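PDB 6AN0: histidinol dehydrogenase from Elizabethkingia anophelis NUHP1, which probably catalyses the last step of histidine biosynthesis, the zinc-dependent two-stage oxidation of L-histidinol to L-histidine with two NAD(+). Local coordinates for residues A[239-244]-A[268-273]; A[262-267]-A[300-305]. One frame throughout, in Å; residues are numbered along the deposited sequence.

Contact 1 (A[239-244]-A[268-273])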
loop_
_atom_site.group_PDB
_atom_site.type_symbol
_atom_site.label_atom_id
_atom_site.label_comp_id
_atom_site.label_asym_id
_atom_site.label_seq_id
_atom_site.Cartn_x
_atom_site.Cartn_y
_atom_site.Cartn_z
ATOM N N GLY A 239 -6.034 11.727 -8.872
ATOM C CA GLY A 239 -5.760 12.823 -9.776
ATOM C C GLY A 239 -6.416 12.578 -11.128
ATOM O O GLY A 239 -7.043 11.534 -11.351
ATOM N N PRO A 240 -6.283 13.525 -12.061
ATOM C CA PRO A 240 -6.890 13.339 -13.389
ATOM C C PRO A 240 -6.145 12.290 -14.209
ATOM O O PRO A 240 -4.951 12.052 -14.025
ATOM C CB PRO A 240 -6.773 14.726 -14.038
ATOM C CG PRO A 240 -6.344 15.675 -12.925
ATOM C CD PRO A 240 -5.612 14.829 -11.928
ATOM N N SER A 241 -6.868 11.675 -15.139
ATOM C CA SER A 241 -6.290 10.604 -15.938
ATOM C C SER A 241 -5.414 11.167 -17.052
ATOM O O SER A 241 -5.472 12.353 -17.392
ATOM C CB SER A 241 -7.385 9.715 -16.516
ATOM O OG SER A 241 -8.350 10.494 -17.189
ATOM N N GLU A 242 -4.589 10.292 -17.623
ATOM C CA GLU A 242 -3.548 10.741 -18.541
ATOM C C GLU A 242 -3.070 9.567 -19.393
ATOM O O GLU A 242 -3.192 8.401 -19.001
ATOM C CB GLU A 242 -2.379 11.355 -17.758
ATOM C CG GLU A 242 -1.803 10.327 -16.808
ATOM C CD GLU A 242 -0.863 10.868 -15.758
ATOM O OE1 GLU A 242 0.083 10.121 -15.425
ATOM O OE2 GLU A 242 -1.083 11.995 -15.238
ATOM N N VAL A 243 -2.537 9.880 -20.568
ATOM C CA VAL A 243 -1.871 8.879 -21.397
ATOM C C VAL A 243 -0.608 9.494 -21.985
ATOM O O VAL A 243 -0.552 10.688 -22.294
ATOM C CB VAL A 243 -2.787 8.321 -22.526
ATOM C CG1 VAL A 243 -3.115 9.400 -23.570
ATOM C CG2 VAL A 243 -2.140 7.110 -23.214
ATOM N N LEU A 244 0.413 8.661 -22.150
ATOM C CA LEU A 244 1.586 9.011 -22.932
ATOM C C LEU A 244 1.739 7.955 -24.014
ATOM O O LEU A 244 1.669 6.757 -23.722
ATOM C CB LEU A 244 2.839 9.098 -22.051
ATOM C CG LEU A 244 4.149 9.593 -22.679
ATOM C CD1 LEU A 244 4.999 10.279 -21.617
ATOM C CD2 LEU A 244 4.941 8.441 -23.335
ATOM N N ALA A 268 -11.755 17.759 -18.516
ATOM C CA ALA A 268 -10.986 18.940 -18.884
ATOM C C ALA A 268 -9.608 18.961 -18.237
ATOM O O ALA A 268 -8.712 19.631 -18.758
ATOM C CB ALA A 268 -11.763 20.204 -18.500
ATOM N N ASP A 269 -9.418 18.243 -17.124
ATOM C CA ASP A 269 -8.143 18.200 -16.415
ATOM C C ASP A 269 -7.252 17.037 -16.851
ATOM O O ASP A 269 -6.128 16.913 -16.351
ATOM C CB ASP A 269 -8.384 18.129 -14.900
ATOM C CG ASP A 269 -8.960 19.416 -14.337
ATOM O OD1 ASP A 269 -8.699 20.486 -14.927
ATOM O OD2 ASP A 269 -9.664 19.362 -13.305
ATOM N N SER A 270 -7.724 16.182 -17.752
ATOM C CA SER A 270 -6.893 15.124 -18.310
ATOM C C SER A 270 -5.716 15.724 -19.068
ATOM O O SER A 270 -5.740 16.885 -19.480
ATOM C CB SER A 270 -7.697 14.239 -19.260
ATOM O OG SER A 270 -8.670 13.483 -18.575
ATOM N N GLN A 271 -4.685 14.912 -19.273
ATOM C CA GLN A 271 -3.520 15.345 -20.029
ATOM C C GLN A 271 -3.062 14.214 -20.932
ATOM O O GLN A 271 -3.046 13.047 -20.519
ATOM C CB GLN A 271 -2.359 15.762 -19.113
ATOM C CG GLN A 271 -1.155 16.308 -19.886
ATOM C CD GLN A 271 -0.025 16.765 -18.985
ATOM O OE1 GLN A 271 0.464 16.001 -18.161
ATOM N NE2 GLN A 271 0.390 18.029 -19.134
ATOM N N VAL A 272 -2.678 14.553 -22.158
ATOM C CA VAL A 272 -2.082 13.558 -23.042
ATOM C C VAL A 272 -0.720 14.059 -23.510
ATOM O O VAL A 272 -0.494 15.261 -23.690
ATOM C CB VAL A 272 -2.992 13.197 -24.243
ATOM C CG1 VAL A 272 -4.429 12.932 -23.779
ATOM C CG2 VAL A 272 -2.959 14.284 -25.317
ATOM N N ILE A 273 0.199 13.111 -23.695
ATOM C CA ILE A 273 1.554 13.384 -24.150
ATOM C C ILE A 273 1.825 12.473 -25.332
ATOM O O ILE A 273 1.649 11.255 -25.222
ATOM C CB ILE A 273 2.596 13.130 -23.041
ATOM C CG1 ILE A 273 2.255 13.930 -21.779
ATOM C CG2 ILE A 273 3.996 13.479 -23.545
ATOM C CD1 ILE A 273 2.479 15.403 -21.927
#

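Contact 2 (A[262-267]-A[300-305]). With ZN (zinc ion), chain B.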
loop_
_atom_site.group_PDB
_atom_site.type_symbol
_atom_site.label_atom_id
_atom_site.label_comp_id
_atom_site.label_asym_id
_atom_site.label_seq_id
_atom_site.Cartn_x
_atom_site.Cartn_y
_atom_site.Cartn_z
ATOM N N SER A 262 -9.357 9.560 -26.995
ATOM C CA SER A 262 -10.081 8.743 -26.028
ATOM C C SER A 262 -9.730 9.151 -24.601
ATOM O O SER A 262 -10.613 9.231 -23.740
ATOM C CB SER A 262 -9.809 7.251 -26.265
ATOM O OG SER A 262 -8.488 6.874 -25.921
ATOM N N GLN A 263 -8.456 9.438 -24.335
ATOM C CA GLN A 263 -8.079 9.914 -23.010
ATOM C C GLN A 263 -8.564 11.345 -22.767
ATOM O O GLN A 263 -9.025 11.668 -21.664
ATOM C CB GLN A 263 -6.560 9.831 -22.841
ATOM C CG GLN A 263 -6.073 10.310 -21.475
ATOM C CD GLN A 263 -6.663 9.484 -20.358
ATOM O OE1 GLN A 263 -7.484 9.963 -19.578
ATOM N NE2 GLN A 263 -6.259 8.229 -20.284
ATOM N N ALA A 264 -8.479 12.216 -23.785
ATOM C CA ALA A 264 -8.817 13.631 -23.595
ATOM C C ALA A 264 -10.287 13.832 -23.261
ATOM O O ALA A 264 -10.627 14.746 -22.501
ATOM C CB ALA A 264 -8.477 14.447 -24.842
ATOM N N GLU A 265 -11.175 12.998 -23.810
ATOM C CA GLU A 265 -12.600 13.191 -23.575
ATOM C C GLU A 265 -13.023 12.834 -22.154
ATOM O O GLU A 265 -14.188 13.069 -21.802
ATOM C CB GLU A 265 -13.416 12.371 -24.581
ATOM C CG GLU A 265 -13.608 10.924 -24.145
ATOM C CD GLU A 265 -14.508 10.130 -25.082
ATOM O OE1 GLU A 265 -15.224 10.742 -25.898
ATOM O OE2 GLU A 265 -14.495 8.879 -24.995
ATOM N N HIS A 266 -12.123 12.282 -21.332
ATOM C CA HIS A 266 -12.497 11.928 -19.962
ATOM C C HIS A 266 -12.847 13.154 -19.130
ATOM O O HIS A 266 -13.785 13.117 -18.326
ATOM C CB HIS A 266 -11.368 11.157 -19.278
ATOM C CG HIS A 266 -11.554 9.677 -19.307
ATOM N ND1 HIS A 266 -12.634 9.052 -18.719
ATOM C CD2 HIS A 266 -10.799 8.695 -19.855
ATOM C CE1 HIS A 266 -12.533 7.746 -18.899
ATOM N NE2 HIS A 266 -11.427 7.503 -19.584
ATOM N N GLY A 267 -12.091 14.235 -19.286
ATOM C CA GLY A 267 -12.251 15.396 -18.442
ATOM C C GLY A 267 -11.348 16.532 -18.859
ATOM O O GLY A 267 -10.305 16.313 -19.487
ATOM N N SER A 300 -15.829 19.666 -26.575
ATOM C CA SER A 300 -15.487 20.778 -25.691
ATOM C C SER A 300 -14.578 20.311 -24.557
ATOM O O SER A 300 -13.550 20.937 -24.260
ATOM C CB SER A 300 -16.767 21.417 -25.141
ATOM O OG SER A 300 -16.478 22.418 -24.175
ATOM N N ILE A 301 -14.924 19.192 -23.928
ATOM C CA ILE A 301 -14.087 18.673 -22.856
ATOM C C ILE A 301 -12.714 18.263 -23.389
ATOM O O ILE A 301 -11.682 18.578 -22.782
ATOM C CB ILE A 301 -14.810 17.509 -22.157
ATOM C CG1 ILE A 301 -16.050 18.020 -21.416
ATOM C CG2 ILE A 301 -13.858 16.762 -21.247
ATOM C CD1 ILE A 301 -17.007 16.923 -21.030
ATOM N N ALA A 302 -12.670 17.558 -24.526
ATOM C CA ALA A 302 -11.376 17.112 -25.047
ATOM C C ALA A 302 -10.505 18.294 -25.447
ATOM O O ALA A 302 -9.284 18.270 -25.247
ATOM C CB ALA A 302 -11.564 16.172 -26.242
ATOM N N SER A 303 -11.118 19.336 -26.020
ATOM C CA SER A 303 -10.369 20.526 -26.418
ATOM C C SER A 303 -9.719 21.203 -25.215
ATOM O O SER A 303 -8.573 21.666 -25.296
ATOM C CB SER A 303 -11.289 21.508 -27.147
ATOM O OG SER A 303 -11.818 20.943 -28.333
ATOM N N GLN A 304 -10.439 21.285 -24.088
ATOM C CA GLN A 304 -9.844 21.855 -22.882
ATOM C C GLN A 304 -8.649 21.030 -22.404
ATOM O O GLN A 304 -7.633 21.589 -21.974
ATOM C CB GLN A 304 -10.888 21.966 -21.775
ATOM C CG GLN A 304 -12.060 22.880 -22.121
ATOM C CD GLN A 304 -13.158 22.815 -21.082
ATOM O OE1 GLN A 304 -12.964 23.211 -19.930
ATOM N NE2 GLN A 304 -14.319 22.302 -21.481
ATOM N N ALA A 305 -8.753 19.703 -22.455
ATOM C CA ALA A 305 -7.612 18.878 -22.062
ATOM C C ALA A 305 -6.449 19.034 -23.036
ATOM O O ALA A 305 -5.283 19.011 -22.624
ATOM C CB ALA A 305 -8.024 17.409 -21.955
HETATM ZN ZN ZN B . -10.811 5.667 -20.348
HETATM O O HOH W 1 -9.187 6.572 -21.186
HETATM O O HOH W 2 -9.328 5.334 -18.719
#

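Contact 1 (A[239-244]-A[268-273])
Pro240 meets Asp269 first: the proline CB lies 3.2 Å from the carbonyl O of Asp269, while its CG rests against the aspartate CB, the two side chains slanting across one another. At Ser241 the backbones come into register. Its carbonyl O accepts the N-H of Gln271 at 3.3 Å and also takes a CA-H contact from Ser270. The Ser241 hydroxyl sits between the backbone N and the carbonyl carbon (chi1 52°), which brings OG to 3.3 Å from Ser270 OG; any bond there is weak, and the stronger partner of Ser241 OG is Gln263. Ser241 is a predicted substrate-binding residue, and its side chain also lies close to the predicted proton acceptor Glu330.

From Glu242 on, the pairing is that of two neighbouring central strands of a six-stranded parallel sheet, 242-247 and 271-276, joined through helix 253-264 as a beta-alpha-beta unit. Gln271 O faces Glu242 CA and accepts Val243 N at 3.2 Å. Glu242 carries its carboxylate to polar partners outside the pair: a salt bridge to Arg26 and the backbone N-H groups of Glu330 and Asn376. Across from it on the same face, Gln271 reaches out to Tyr327 and Gln308.

Val243 O closes the next bond, taking Ile273 N at 2.9 Å. On the face turned to helix 253-264, the CG1 methyls of Val243 and Val272 meet at 3.8 Å. Leu244 returns to the Glu242 face. With CG anti to its backbone N (chi1 -174°), Leu244 lays CD1 3.9 Å from Ile273 CG2, and both side chains run on to Tyr327 of helix 317-327.

Contact 2 (A[262-267]-A[300-305])
The catalytic-site zinc of histidinol dehydrogenase is held partly by the type I beta turn from Ala264 to Gly267, at the C-terminal part of helix 253-264, and helix 299-307 packs against this turn from the side remote from the metal. His266 NE2 binds the zinc ion at 2.1 Å, with water 1 in the plane of the imidazole at its edge. Two waters, Asp364 and His423 of the second subunit share the metal, so the site is built across the dimer. Glu265 points its carboxylate to that same subunit, bonding ND1 of the zinc-bound His423 and the backbone N of Ala422; the first of these bonds should help orient the ring and probably makes its metal nitrogen a stronger donor.

The helix side is small and apolar. Ala264 CB touches Ala302 CB at 3.8 Å and Ala305 CB at 4.2 Å, while its carbonyl O takes a long CA-H contact from Ala302. Next along the turn, chi1 of -67° sets Ile301 CG2 anti to the backbone N and turns this branch onto Gly267, 3.5 Å from its C, and against the Glu265 carbonyl O at 3.7 Å. Ala305 CB meets Gly267 O at 3.5 Å. No hydrogen bond crosses between the two segments; the methyl groups and bare backbone permit close approach, with Ala302 CA only 4.4 Å from Glu265 CA.

Helix 299-307 is in turn backed by helix 279-293, where Leu293 touches Ala302 and Ser303, and the turn leads on through Ala268 into strand 271-276.

How the contacts relate
Contact 1 is the more buried of the two and depends on backbone hydrogen bonds between strands; contact 2, farther from the chain's centre and only partly buried, relies on methyl and backbone packing, with metal and subunit chemistry on the other side of its turn. Both involve the same beta-alpha-beta unit, though helix 299-307 of contact 2 lies outside it: helix 253-264, whose C-terminal part enters contact 2, is the crossover between the paired strands of contact 1. Their centres lie 9 Å apart. The Ser241–Gln263 pair, 2.6 Å between OG and OE1, ties two predicted substrate residues, one from each contact; Ala305 CB packs on Ser270 O.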